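Local coordinates for CIR protein (Plasmodium chabaudi chabaudi, PDB 6ZYV), which is of unknown function but belongs to the Plasmodium-interspersed repeat (PIR) family of variant proteins, associated with infected red blood cells, at residues Q81-I92 / N135-I144. The protein carries 5 engineered substitutions. Numbering follows the deposited sequence.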
# COMPACT_ATOMS: atom_id res chain seq x y z
N GLN A 81 17.91 3.19 1.64
CA GLN A 81 17.49 1.88 2.17
C GLN A 81 16.15 1.98 2.90
O GLN A 81 15.29 1.13 2.71
CB GLN A 81 18.54 1.31 3.12
CG GLN A 81 18.35 -0.18 3.35
CD GLN A 81 19.01 -1.00 2.26
OE1 GLN A 81 18.78 -0.81 1.05
NE2 GLN A 81 19.83 -1.96 2.68
N ASN A 82 15.96 3.05 3.66
CA ASN A 82 14.73 3.32 4.40
C ASN A 82 13.54 3.54 3.46
O ASN A 82 12.44 3.06 3.75
CB ASN A 82 14.94 4.50 5.36
CG ASN A 82 13.70 4.91 6.12
OD1 ASN A 82 13.08 4.11 6.87
ND2 ASN A 82 13.29 6.17 5.94
N GLU A 83 13.75 4.26 2.33
CA GLU A 83 12.70 4.52 1.35
C GLU A 83 12.35 3.22 0.64
O GLU A 83 11.19 2.90 0.54
CB GLU A 83 13.11 5.61 0.33
CG GLU A 83 13.01 7.03 0.87
CD GLU A 83 13.74 8.07 0.04
OE1 GLU A 83 13.15 9.14 -0.23
OE2 GLU A 83 14.90 7.82 -0.34
N LYS A 84 13.34 2.45 0.18
CA LYS A 84 13.09 1.17 -0.49
C LYS A 84 12.24 0.24 0.40
O LYS A 84 11.26 -0.35 -0.08
CB LYS A 84 14.41 0.47 -0.83
CG LYS A 84 15.06 0.98 -2.07
CD LYS A 84 16.55 0.71 -2.03
CE LYS A 84 17.26 1.17 -3.29
NZ LYS A 84 18.73 0.99 -3.15
N ASP A 85 12.60 0.18 1.70
CA ASP A 85 11.92 -0.65 2.69
C ASP A 85 10.46 -0.18 2.88
O ASP A 85 9.54 -0.99 2.84
CB ASP A 85 12.70 -0.63 4.02
CG ASP A 85 12.07 -1.46 5.11
OD1 ASP A 85 11.18 -0.93 5.83
OD2 ASP A 85 12.44 -2.64 5.24
N GLN A 86 10.27 1.12 3.05
CA GLN A 86 8.95 1.70 3.23
C GLN A 86 8.05 1.44 1.99
O GLN A 86 6.91 1.02 2.16
CB GLN A 86 9.09 3.21 3.48
CG GLN A 86 7.89 3.84 4.14
CD GLN A 86 7.98 5.37 4.19
OE1 GLN A 86 8.62 6.03 3.37
NE2 GLN A 86 7.30 5.97 5.16
N TYR A 87 8.58 1.65 0.77
CA TYR A 87 7.80 1.47 -0.45
C TYR A 87 7.50 0.03 -0.73
O TYR A 87 6.39 -0.27 -1.18
CB TYR A 87 8.45 2.19 -1.65
CG TYR A 87 8.44 3.69 -1.43
CD1 TYR A 87 7.31 4.33 -0.93
CD2 TYR A 87 9.57 4.46 -1.66
CE1 TYR A 87 7.32 5.68 -0.64
CE2 TYR A 87 9.59 5.82 -1.37
CZ TYR A 87 8.45 6.43 -0.87
OH TYR A 87 8.44 7.77 -0.62
N ALA A 88 8.45 -0.87 -0.44
CA ALA A 88 8.19 -2.31 -0.61
C ALA A 88 7.06 -2.74 0.34
O ALA A 88 6.18 -3.50 -0.05
CB ALA A 88 9.44 -3.12 -0.33
N GLY A 89 7.05 -2.19 1.55
CA GLY A 89 6.03 -2.48 2.53
C GLY A 89 4.65 -2.03 2.11
O GLY A 89 3.70 -2.77 2.34
N TYR A 90 4.52 -0.82 1.50
CA TYR A 90 3.22 -0.33 1.02
C TYR A 90 2.69 -1.18 -0.11
O TYR A 90 1.51 -1.52 -0.10
CB TYR A 90 3.29 1.12 0.51
CG TYR A 90 3.56 2.15 1.57
CD1 TYR A 90 2.84 2.15 2.75
CD2 TYR A 90 4.46 3.18 1.35
CE1 TYR A 90 3.07 3.11 3.72
CE2 TYR A 90 4.71 4.13 2.31
CZ TYR A 90 4.01 4.10 3.50
OH TYR A 90 4.27 5.12 4.37
N ALA A 91 3.55 -1.54 -1.07
CA ALA A 91 3.19 -2.32 -2.24
C ALA A 91 2.80 -3.74 -1.84
O ALA A 91 1.83 -4.28 -2.35
CB ALA A 91 4.35 -2.35 -3.24
N ILE A 92 3.55 -4.34 -0.91
CA ILE A 92 3.27 -5.70 -0.43
C ILE A 92 2.03 -5.74 0.47
O ILE A 92 1.31 -6.74 0.47
CB ILE A 92 4.54 -6.31 0.19
CG1 ILE A 92 5.57 -6.57 -0.95
CG2 ILE A 92 4.26 -7.61 0.98
CD1 ILE A 92 6.96 -6.87 -0.51
N ASN A 135 20.01 -7.36 -1.28
CA ASN A 135 19.50 -6.56 -0.17
C ASN A 135 17.99 -6.29 -0.34
O ASN A 135 17.25 -6.29 0.63
CB ASN A 135 20.25 -5.24 -0.06
CG ASN A 135 21.26 -5.20 1.07
OD1 ASN A 135 21.40 -4.19 1.77
ND2 ASN A 135 22.00 -6.29 1.28
N TYR A 136 17.54 -6.11 -1.60
CA TYR A 136 16.14 -5.85 -1.89
C TYR A 136 15.29 -7.09 -1.71
O TYR A 136 14.19 -7.00 -1.18
CB TYR A 136 15.96 -5.30 -3.32
CG TYR A 136 14.58 -4.72 -3.50
CD1 TYR A 136 14.20 -3.55 -2.84
CD2 TYR A 136 13.60 -5.38 -4.24
CE1 TYR A 136 12.93 -3.03 -2.97
CE2 TYR A 136 12.33 -4.86 -4.40
CZ TYR A 136 11.99 -3.69 -3.75
OH TYR A 136 10.73 -3.16 -3.86
N LYS A 137 15.82 -8.25 -2.12
CA LYS A 137 15.12 -9.51 -1.95
C LYS A 137 14.87 -9.79 -0.43
O LYS A 137 13.79 -10.21 -0.08
CB LYS A 137 15.89 -10.67 -2.62
CG LYS A 137 15.17 -12.02 -2.56
CD LYS A 137 13.73 -11.98 -3.13
CE LYS A 137 12.96 -13.25 -2.83
NZ LYS A 137 11.53 -13.14 -3.20
N GLY A 138 15.82 -9.41 0.41
CA GLY A 138 15.70 -9.55 1.86
C GLY A 138 14.60 -8.67 2.40
O GLY A 138 13.85 -9.11 3.27
N ILE A 139 14.48 -7.44 1.89
CA ILE A 139 13.42 -6.50 2.25
C ILE A 139 12.07 -7.10 1.86
O ILE A 139 11.16 -7.14 2.69
CB ILE A 139 13.66 -5.12 1.57
CG1 ILE A 139 14.86 -4.40 2.21
CG2 ILE A 139 12.41 -4.24 1.62
CD1 ILE A 139 15.25 -3.05 1.50
N VAL A 140 11.93 -7.57 0.61
CA VAL A 140 10.70 -8.17 0.11
C VAL A 140 10.30 -9.39 0.95
O VAL A 140 9.13 -9.50 1.36
CB VAL A 140 10.82 -8.54 -1.38
CG1 VAL A 140 9.65 -9.41 -1.83
CG2 VAL A 140 10.92 -7.29 -2.22
N ASP A 141 11.27 -10.28 1.22
CA ASP A 141 11.02 -11.46 2.03
C ASP A 141 10.55 -11.12 3.45
O ASP A 141 9.68 -11.81 3.97
CB ASP A 141 12.27 -12.34 2.11
CG ASP A 141 12.47 -13.23 0.91
OD1 ASP A 141 11.45 -13.52 0.21
OD2 ASP A 141 13.64 -13.63 0.65
N LYS A 142 11.14 -10.07 4.06
CA LYS A 142 10.76 -9.65 5.39
C LYS A 142 9.35 -9.12 5.37
O LYS A 142 8.59 -9.45 6.26
CB LYS A 142 11.71 -8.56 5.93
CG LYS A 142 12.19 -8.79 7.36
CD LYS A 142 11.13 -9.06 8.45
CE LYS A 142 11.77 -9.93 9.52
NZ LYS A 142 10.89 -10.31 10.67
N LYS A 143 8.98 -8.32 4.35
CA LYS A 143 7.64 -7.77 4.24
C LYS A 143 6.61 -8.88 4.03
O LYS A 143 5.56 -8.83 4.67
CB LYS A 143 7.56 -6.67 3.15
CG LYS A 143 8.48 -5.48 3.38
CD LYS A 143 8.21 -4.73 4.70
CE LYS A 143 9.14 -3.55 4.95
NZ LYS A 143 8.71 -2.70 6.12
N ILE A 144 6.94 -9.91 3.22
CA ILE A 144 6.04 -11.06 3.01
C ILE A 144 5.85 -11.83 4.32
O ILE A 144 4.73 -12.18 4.69
CB ILE A 144 6.56 -11.96 1.84
CG1 ILE A 144 6.34 -11.28 0.51
CG2 ILE A 144 5.95 -13.37 1.87
CD1 ILE A 144 7.11 -11.95 -0.63
O HOH W 1 10.68 -0.43 -2.90
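Ile-139 CG2 packs 3.7 Å from Ala-88 CB where helices 81-92 and 135-144 cross. The segment axes come within 9.4 Å, at a crossing angle of -42°, and Ile-139 and Lys-143, one turn apart, each enter a four-residue hole as knobs. Ile-139 sits among Gln-81, Lys-84, Asp-85 and Ala-88, and its CD1 runs on toward the start of helix 81-92. Lys-143 fills the next hole with its aliphatic chain. A bend at chi2 (-61°) lays CD 3.8 Å from Gly-89 CA, where no side chain intervenes. Ala-88, Gly-89 and Ile-92 form the buried part: Ile-92 crosses Lys-143 at about a right angle, and its CD1 lies 3.7 Å from Lys-143 CB and also meets Val-140 CG1. On the other flank of Ile-139, the Tyr-136 hydroxyl shares a water with Lys-84 O; the water lies in the ring plane and donates to that carbonyl. The margin is more open. There Lys-143 NZ, partly exposed like its partner, reaches Asp-85 OD1 at 3.1 Å in a salt bridge made from above the carboxylate plane. The contact thins further toward exposed Gln-81 and Asn-135, where one hydrogen bond from Gln-81 NE2 to Asn-135 OD1 (2.9 Å, N-H...O 145°) joins amide planes clearly inclined to each other. Within the helical ectodomain the pair packs between two helices: Val-140 and Ile-144 continue onto Tyr-114 of helix 110-118, while Tyr-136 and Ala-91 touch Leu-67 of helix 55-71, and helix 8-20 lies against Tyr-87 and Tyr-90.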